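Local coordinates for protein Udp-n-acetylglucosamine pyrophosphorylase (Trypanosoma brucei, PDB 4BQH) that probably catalyses the formation of UDP-N-acetylglucosamine and diphosphate from UTP and N-acetylglucosamine 1-phosphate, at residues 111-116 / 272-277; 458-463 / 499-504; 465-470 / 517-522. One frame throughout, in Å; residues are numbered along the deposited sequence.

Contact 1: residues 111-116 / 272-277; sequences KGQIAF and GIAYVQ
In the mixed sheet of the GT-A-type fold, Ile114 to Phe116 pair in parallel with Tyr275 to Gln277 where both strands begin. Each strand follows a helix closed by a Schellman motif, with Gly112 and Gly272 at positive phi. Gln113 O opens the ladder by gripping two N-H groups, Ala274 N at 2.7 Å and Tyr275 N at 3.2 Å. The pairing continues from Ala115 N to Tyr275 O (3.0 Å) and from Gln277 N to Ala115 O (2.8 Å).

On the face bearing Phe116 and Gln277, ring and amide planes stand 63° apart, with Phe116 CE2 3.5 Å from Gln277 CD. Gln277 OE1 reaches the ring edge in its plane, whereas Gln277 O lies over a face, near the rim. A bond from Gln277 NE2 to Asn287 O helps fix the amide's rotation. On the reverse face, Ala115 CB rests against Ile273 CG2 (4.1 Å). At the strand entrance a water donates to Gly272 O and links it weakly to Gln113 NE2.

Helix 291-300 covers Ile114, Tyr275 and Gln277, helix 95-110 also packs on Ile114, and the sheet continues through strand 175-180 beside 114-119 and strand 359-363 beside 275-280.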
# COMPACT_ATOMS: atom_id res chain seq x y z
N LYS A 111 8.30 -20.21 -3.19
CA LYS A 111 9.49 -20.30 -2.35
C LYS A 111 9.33 -19.59 -1.02
O LYS A 111 10.25 -19.62 -0.20
CB LYS A 111 10.73 -19.78 -3.10
CG LYS A 111 11.26 -20.74 -4.17
CD LYS A 111 12.65 -20.33 -4.67
CE LYS A 111 12.62 -19.07 -5.55
NZ LYS A 111 13.95 -18.36 -5.59
N GLY A 112 8.20 -18.90 -0.81
CA GLY A 112 7.97 -18.19 0.46
C GLY A 112 8.77 -16.90 0.59
O GLY A 112 9.01 -16.42 1.72
N GLN A 113 9.18 -16.35 -0.54
CA GLN A 113 10.04 -15.16 -0.56
C GLN A 113 9.29 -13.83 -0.55
O GLN A 113 9.93 -12.77 -0.47
CB GLN A 113 10.93 -15.19 -1.79
CG GLN A 113 12.00 -16.28 -1.72
CD GLN A 113 12.79 -16.29 -3.00
OE1 GLN A 113 12.23 -16.21 -4.08
NE2 GLN A 113 14.11 -16.36 -2.88
N ILE A 114 7.96 -13.87 -0.59
CA ILE A 114 7.18 -12.62 -0.76
C ILE A 114 6.38 -12.25 0.48
O ILE A 114 5.69 -13.09 1.06
CB ILE A 114 6.21 -12.72 -1.98
CG1 ILE A 114 6.98 -13.14 -3.25
CG2 ILE A 114 5.36 -11.45 -2.16
CD1 ILE A 114 8.18 -12.25 -3.56
N ALA A 115 6.47 -10.98 0.88
CA ALA A 115 5.58 -10.43 1.90
C ALA A 115 4.75 -9.33 1.25
O ALA A 115 5.22 -8.65 0.33
CB ALA A 115 6.36 -9.87 3.08
N PHE A 116 3.52 -9.16 1.74
CA PHE A 116 2.68 -8.03 1.31
C PHE A 116 2.39 -7.19 2.54
O PHE A 116 1.86 -7.70 3.52
CB PHE A 116 1.35 -8.48 0.67
CG PHE A 116 0.60 -7.34 0.05
CD1 PHE A 116 -0.13 -6.45 0.85
CD2 PHE A 116 0.69 -7.10 -1.31
CE1 PHE A 116 -0.77 -5.36 0.28
CE2 PHE A 116 0.05 -6.00 -1.88
CZ PHE A 116 -0.66 -5.12 -1.09
N GLY A 272 13.21 -15.83 5.25
CA GLY A 272 13.65 -15.94 3.85
C GLY A 272 12.92 -15.02 2.89
O GLY A 272 12.97 -15.22 1.66
N ILE A 273 12.28 -13.98 3.42
CA ILE A 273 11.61 -12.97 2.58
C ILE A 273 12.66 -12.20 1.77
O ILE A 273 13.66 -11.71 2.32
CB ILE A 273 10.78 -11.99 3.42
CG1 ILE A 273 9.62 -12.71 4.12
CG2 ILE A 273 10.30 -10.78 2.58
CD1 ILE A 273 8.61 -13.31 3.16
N ALA A 274 12.42 -12.09 0.47
CA ALA A 274 13.30 -11.36 -0.43
C ALA A 274 12.70 -10.03 -0.87
O ALA A 274 13.45 -9.08 -1.13
CB ALA A 274 13.63 -12.20 -1.67
N TYR A 275 11.37 -9.98 -1.02
CA TYR A 275 10.69 -8.74 -1.46
C TYR A 275 9.46 -8.47 -0.64
O TYR A 275 8.76 -9.40 -0.24
CB TYR A 275 10.26 -8.81 -2.93
CG TYR A 275 11.43 -9.03 -3.85
CD1 TYR A 275 12.17 -7.95 -4.33
CD2 TYR A 275 11.81 -10.32 -4.19
CE1 TYR A 275 13.28 -8.17 -5.18
CE2 TYR A 275 12.91 -10.57 -5.00
CZ TYR A 275 13.63 -9.50 -5.50
OH TYR A 275 14.71 -9.80 -6.32
N VAL A 276 9.17 -7.19 -0.45
CA VAL A 276 7.99 -6.72 0.26
C VAL A 276 7.20 -5.85 -0.72
O VAL A 276 7.73 -4.83 -1.19
CB VAL A 276 8.39 -5.88 1.50
CG1 VAL A 276 7.13 -5.43 2.27
CG2 VAL A 276 9.29 -6.66 2.45
N GLN A 277 5.98 -6.28 -1.05
CA GLN A 277 5.10 -5.44 -1.85
C GLN A 277 4.28 -4.59 -0.89
O GLN A 277 3.79 -5.10 0.12
CB GLN A 277 4.17 -6.30 -2.68
CG GLN A 277 3.27 -5.44 -3.59
CD GLN A 277 2.32 -6.27 -4.47
OE1 GLN A 277 2.34 -7.50 -4.44
NE2 GLN A 277 1.48 -5.59 -5.24
O HOH W 1 15.29 -15.53 0.11

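Contact 2: residues 458-463 / 499-504; sequences QHTRWL and SIKAEI
His459, Thr460, Trp462 and Leu463 lay one side of helix 448-471 across strand 501-504, the axes of the short segments passing 6.2 Å apart at 98°. The strand opens a beta-alpha-beta unit: it pairs in parallel with strand 533-536, and helix 519-528 lies between the two in the chain. The contact is thus a helix set nearly at right angles over a small parallel sheet.

The polar part centres on Thr460. Its OG1 accepts the backbone N-H of Ala502 (2.9 Å, N-H...O angle 149°), tying helix to strand. With OG1 beside its own backbone N (chi1 -58°), the same hydroxyl also bonds to Leu456 O one turn earlier, so this buried oxygen has a partner in each element. Lys501 CB and CD pass alongside it. Glu503, facing away from the helix, makes hydrogen bonds through its carboxylate oxygens to Gln142 N and Gln143 NE2.

The flat groups meet the end of the strand. Ile504 CB makes a CH-pi contact over one face of the His459 ring, 4.1 Å from its centroid and offset toward the rim, while Glu503 CA lies at the ring's edge. His459 ND1 is 2.9 Å from Ile504 N. The Trp462 ring in turn has His459 CD2 over one of its faces, and its CE3 meets Ile504 CD1 obliquely at 4.0 Å.

The aliphatic part lies at the middle of the crossing, where Ala502 turns toward the helix and puts CB 3.7 Å from Leu463 CD2.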
# COMPACT_ATOMS: atom_id res chain seq x y z
N GLN A 458 -13.66 -4.47 -15.08
CA GLN A 458 -12.53 -5.37 -15.25
C GLN A 458 -13.00 -6.83 -15.33
O GLN A 458 -12.58 -7.57 -16.21
CB GLN A 458 -11.57 -5.22 -14.07
CG GLN A 458 -10.34 -6.07 -14.28
CD GLN A 458 -9.36 -5.97 -13.14
OE1 GLN A 458 -9.73 -5.84 -11.97
NE2 GLN A 458 -8.09 -6.07 -13.47
N HIS A 459 -13.88 -7.22 -14.40
CA HIS A 459 -14.38 -8.61 -14.40
C HIS A 459 -15.17 -8.92 -15.64
O HIS A 459 -15.13 -10.05 -16.15
CB HIS A 459 -15.19 -8.87 -13.14
CG HIS A 459 -14.37 -8.79 -11.89
ND1 HIS A 459 -14.91 -8.79 -10.67
CD2 HIS A 459 -12.99 -8.62 -11.71
CE1 HIS A 459 -13.94 -8.70 -9.75
NE2 HIS A 459 -12.76 -8.57 -10.40
N THR A 460 -15.88 -7.92 -16.15
CA THR A 460 -16.64 -8.04 -17.38
C THR A 460 -15.73 -8.32 -18.54
O THR A 460 -16.03 -9.15 -19.38
CB THR A 460 -17.50 -6.79 -17.65
OG1 THR A 460 -18.39 -6.58 -16.55
CG2 THR A 460 -18.33 -6.96 -18.92
N ARG A 461 -14.59 -7.62 -18.61
CA ARG A 461 -13.62 -7.91 -19.64
C ARG A 461 -13.10 -9.34 -19.52
O ARG A 461 -12.93 -10.01 -20.53
CB ARG A 461 -12.44 -6.92 -19.60
CG ARG A 461 -12.79 -5.54 -20.16
CD ARG A 461 -11.59 -4.58 -20.18
NE ARG A 461 -11.02 -4.28 -18.86
CZ ARG A 461 -11.39 -3.27 -18.07
NH1 ARG A 461 -12.36 -2.45 -18.46
NH2 ARG A 461 -10.79 -3.07 -16.90
N TRP A 462 -12.85 -9.81 -18.29
CA TRP A 462 -12.29 -11.15 -18.14
C TRP A 462 -13.26 -12.19 -18.63
O TRP A 462 -12.88 -13.16 -19.30
CB TRP A 462 -11.99 -11.49 -16.70
CG TRP A 462 -10.91 -10.69 -16.06
CD1 TRP A 462 -9.96 -9.87 -16.66
CD2 TRP A 462 -10.58 -10.70 -14.64
NE1 TRP A 462 -9.13 -9.32 -15.71
CE2 TRP A 462 -9.44 -9.80 -14.48
CE3 TRP A 462 -11.11 -11.34 -13.52
CZ2 TRP A 462 -8.87 -9.56 -13.25
CZ3 TRP A 462 -10.54 -11.08 -12.28
CH2 TRP A 462 -9.45 -10.19 -12.15
N LEU A 463 -14.53 -12.00 -18.28
CA LEU A 463 -15.56 -12.98 -18.65
C LEU A 463 -15.80 -13.02 -20.16
O LEU A 463 -15.90 -14.11 -20.74
CB LEU A 463 -16.86 -12.69 -17.89
CG LEU A 463 -18.00 -13.68 -18.17
CD1 LEU A 463 -17.54 -15.11 -17.88
CD2 LEU A 463 -19.21 -13.31 -17.31
N SER A 499 -25.49 -5.01 -22.13
CA SER A 499 -24.52 -4.39 -21.22
C SER A 499 -24.41 -5.12 -19.88
O SER A 499 -24.32 -4.49 -18.82
CB SER A 499 -24.87 -2.91 -20.97
OG SER A 499 -24.98 -2.21 -22.18
N ILE A 500 -24.44 -6.46 -19.92
CA ILE A 500 -24.34 -7.27 -18.70
C ILE A 500 -22.92 -7.16 -18.13
O ILE A 500 -21.95 -7.22 -18.87
CB ILE A 500 -24.64 -8.76 -19.00
CG1 ILE A 500 -25.98 -8.95 -19.72
CG2 ILE A 500 -24.55 -9.62 -17.74
CD1 ILE A 500 -27.21 -8.50 -18.97
N LYS A 501 -22.81 -7.02 -16.82
CA LYS A 501 -21.51 -6.97 -16.16
C LYS A 501 -21.22 -8.28 -15.45
O LYS A 501 -22.09 -9.11 -15.34
CB LYS A 501 -21.50 -5.86 -15.12
CG LYS A 501 -21.85 -4.49 -15.71
CD LYS A 501 -20.93 -4.07 -16.84
CE LYS A 501 -21.47 -2.77 -17.43
NZ LYS A 501 -20.89 -2.47 -18.78
N ALA A 502 -20.00 -8.44 -14.96
CA ALA A 502 -19.68 -9.58 -14.11
C ALA A 502 -19.02 -9.10 -12.81
O ALA A 502 -18.36 -8.04 -12.78
CB ALA A 502 -18.76 -10.55 -14.86
N GLU A 503 -19.24 -9.86 -11.75
CA GLU A 503 -18.56 -9.65 -10.48
C GLU A 503 -17.96 -11.01 -10.11
O GLU A 503 -18.70 -12.00 -10.00
CB GLU A 503 -19.54 -9.20 -9.40
CG GLU A 503 -18.90 -9.09 -8.02
CD GLU A 503 -19.87 -8.79 -6.90
OE1 GLU A 503 -21.01 -8.32 -7.18
OE2 GLU A 503 -19.49 -9.01 -5.73
N ILE A 504 -16.65 -11.05 -9.94
CA ILE A 504 -15.96 -12.35 -9.77
C ILE A 504 -15.18 -12.34 -8.46
O ILE A 504 -14.33 -11.46 -8.24
CB ILE A 504 -15.02 -12.64 -10.95
CG1 ILE A 504 -15.80 -12.65 -12.28
CG2 ILE A 504 -14.25 -13.97 -10.75
CD1 ILE A 504 -14.95 -12.61 -13.53

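Contact 3: residues 465-470 / 517-522; sequences TALETA and QHLPRV
The backbones of Leu467 and Leu519 approach to 7.3 Å between CA atoms, the nearest such pair between a stretch near the end of helix 448-471 and the opening of helix 519-528. Residues 517-518 end a 3-10 segment that runs on into the second helix, where Val522 N bonds back to His518 O. This is helix-helix packing in the C-terminal alpha/beta region, where helix 519-528 is the connecting helix of a beta-alpha-beta unit between strands 501-504 and 533-536. No hydrogen bond crosses between the two segments; they meet by apolar contact, almost all of it through side chains.

Leu519 carries most of the contact. CG, set anti to the carbonyl carbon (chi1 -68°), carries the two methyls out to the long helix, where they part. CD1 touches two parts of that helix one turn apart, the carbonyl oxygen Ala466 O and Ala470 CB, both at 3.7 Å. The other methyl, Leu519 CD2, meets Leu467 CD2 at 3.9 Å. Ala466 CB is a little farther from Leu519 CD2, at 4.3 Å. Together with Leu463 one turn earlier, Ala466, Leu467 and Ala470 receive Leu519 in the manner of a knob entering a hole, the two alanines giving the leucine close access to the helix backbone.

Around this core, Leu467 also packs on Val492 and Met495 of helix 485-497, and Val522 rests on Ile534 and Ile536 of strand 533-536. One turn beyond Leu519, Val522 adds a looser touch to the long helix, its CG1 4.5 Å from Leu467 CD1.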
# COMPACT_ATOMS: atom_id res chain seq x y z
N THR A 465 -13.61 -12.23 -22.46
CA THR A 465 -12.43 -12.96 -22.96
C THR A 465 -12.55 -14.48 -22.81
O THR A 465 -12.23 -15.24 -23.74
CB THR A 465 -11.14 -12.47 -22.27
OG1 THR A 465 -10.96 -11.08 -22.57
CG2 THR A 465 -9.93 -13.27 -22.75
N ALA A 466 -13.00 -14.93 -21.64
CA ALA A 466 -13.18 -16.37 -21.42
C ALA A 466 -14.23 -16.95 -22.37
O ALA A 466 -14.04 -18.04 -22.92
CB ALA A 466 -13.55 -16.65 -19.97
N LEU A 467 -15.31 -16.20 -22.58
CA LEU A 467 -16.37 -16.64 -23.49
C LEU A 467 -15.90 -16.73 -24.94
O LEU A 467 -16.24 -17.68 -25.66
CB LEU A 467 -17.59 -15.71 -23.38
CG LEU A 467 -18.48 -15.99 -22.16
CD1 LEU A 467 -19.51 -14.88 -21.93
CD2 LEU A 467 -19.16 -17.35 -22.32
N GLU A 468 -15.10 -15.75 -25.36
CA GLU A 468 -14.56 -15.71 -26.72
C GLU A 468 -13.55 -16.82 -26.98
O GLU A 468 -13.48 -17.33 -28.11
CB GLU A 468 -13.96 -14.35 -27.04
CG GLU A 468 -14.99 -13.28 -27.38
CD GLU A 468 -14.39 -11.89 -27.49
OE1 GLU A 468 -13.35 -11.62 -26.84
OE2 GLU A 468 -14.96 -11.06 -28.23
N THR A 469 -12.77 -17.19 -25.97
CA THR A 469 -11.86 -18.32 -26.10
C THR A 469 -12.63 -19.62 -26.31
O THR A 469 -12.27 -20.42 -27.18
CB THR A 469 -10.90 -18.44 -24.90
OG1 THR A 469 -10.17 -17.22 -24.76
CG2 THR A 469 -9.89 -19.58 -25.14
N ALA A 470 -13.69 -19.81 -25.52
CA ALA A 470 -14.57 -20.97 -25.66
C ALA A 470 -15.27 -21.00 -27.02
O ALA A 470 -15.45 -22.07 -27.61
CB ALA A 470 -15.57 -21.03 -24.53
N GLN A 517 -14.38 -23.37 -16.07
CA GLN A 517 -15.25 -24.28 -15.31
C GLN A 517 -16.60 -23.64 -14.97
O GLN A 517 -17.57 -24.35 -14.68
CB GLN A 517 -14.56 -24.72 -14.02
CG GLN A 517 -14.32 -23.56 -13.05
CD GLN A 517 -13.48 -23.91 -11.85
OE1 GLN A 517 -13.87 -24.71 -11.01
NE2 GLN A 517 -12.33 -23.24 -11.73
N HIS A 518 -16.66 -22.31 -15.00
CA HIS A 518 -17.89 -21.58 -14.65
C HIS A 518 -18.76 -21.22 -15.83
O HIS A 518 -19.90 -20.77 -15.67
CB HIS A 518 -17.54 -20.31 -13.86
CG HIS A 518 -16.96 -20.60 -12.51
ND1 HIS A 518 -17.72 -20.94 -11.45
CD2 HIS A 518 -15.64 -20.60 -12.06
CE1 HIS A 518 -16.93 -21.15 -10.38
NE2 HIS A 518 -15.66 -20.93 -10.75
N LEU A 519 -18.24 -21.45 -17.03
CA LEU A 519 -18.92 -21.05 -18.24
C LEU A 519 -20.27 -21.75 -18.48
O LEU A 519 -21.19 -21.10 -19.01
CB LEU A 519 -18.02 -21.17 -19.46
CG LEU A 519 -16.81 -20.22 -19.57
CD1 LEU A 519 -16.21 -20.29 -20.97
CD2 LEU A 519 -17.19 -18.78 -19.22
N PRO A 520 -20.41 -23.05 -18.09
CA PRO A 520 -21.75 -23.63 -18.32
C PRO A 520 -22.85 -22.82 -17.64
O PRO A 520 -23.84 -22.52 -18.28
CB PRO A 520 -21.64 -25.03 -17.71
CG PRO A 520 -20.19 -25.39 -17.89
CD PRO A 520 -19.45 -24.08 -17.64
N ARG A 521 -22.64 -22.45 -16.38
CA ARG A 521 -23.62 -21.72 -15.59
C ARG A 521 -23.84 -20.30 -16.14
O ARG A 521 -24.97 -19.82 -16.24
CB ARG A 521 -23.20 -21.69 -14.12
CG ARG A 521 -24.02 -20.77 -13.22
CD ARG A 521 -25.32 -21.42 -12.78
NE ARG A 521 -26.28 -20.42 -12.30
CZ ARG A 521 -27.45 -20.17 -12.86
NH1 ARG A 521 -27.85 -20.86 -13.92
NH2 ARG A 521 -28.24 -19.23 -12.35
N VAL A 522 -22.74 -19.63 -16.47
CA VAL A 522 -22.78 -18.28 -17.07
C VAL A 522 -23.56 -18.27 -18.37
O VAL A 522 -24.49 -17.46 -18.57
CB VAL A 522 -21.34 -17.75 -17.32
CG1 VAL A 522 -21.36 -16.48 -18.18
CG2 VAL A 522 -20.64 -17.55 -15.99

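Contact 1 belongs to the large mixed sheet of the GT-A-type fold, whereas contacts 2 and 3 lie together in the C-terminal alpha/beta region, their centres about 31 and 34 Å from that of contact 1. Along the chain contact 1 closes before the others open. Contacts 2 and 3 have centres about 11 Å apart and interleave: helix 448-471 supplies the first segment of both, then strand 501-504 and helix 519-528 follow in turn. They merge through Leu463, whose CD2 is 3.9 Å from Val522 CG1. One long helix is thereby joined to both the strand and the helix of a single beta-alpha-beta unit, so the apolar side chains of the two contacts pack on one another, apart from the central sheet.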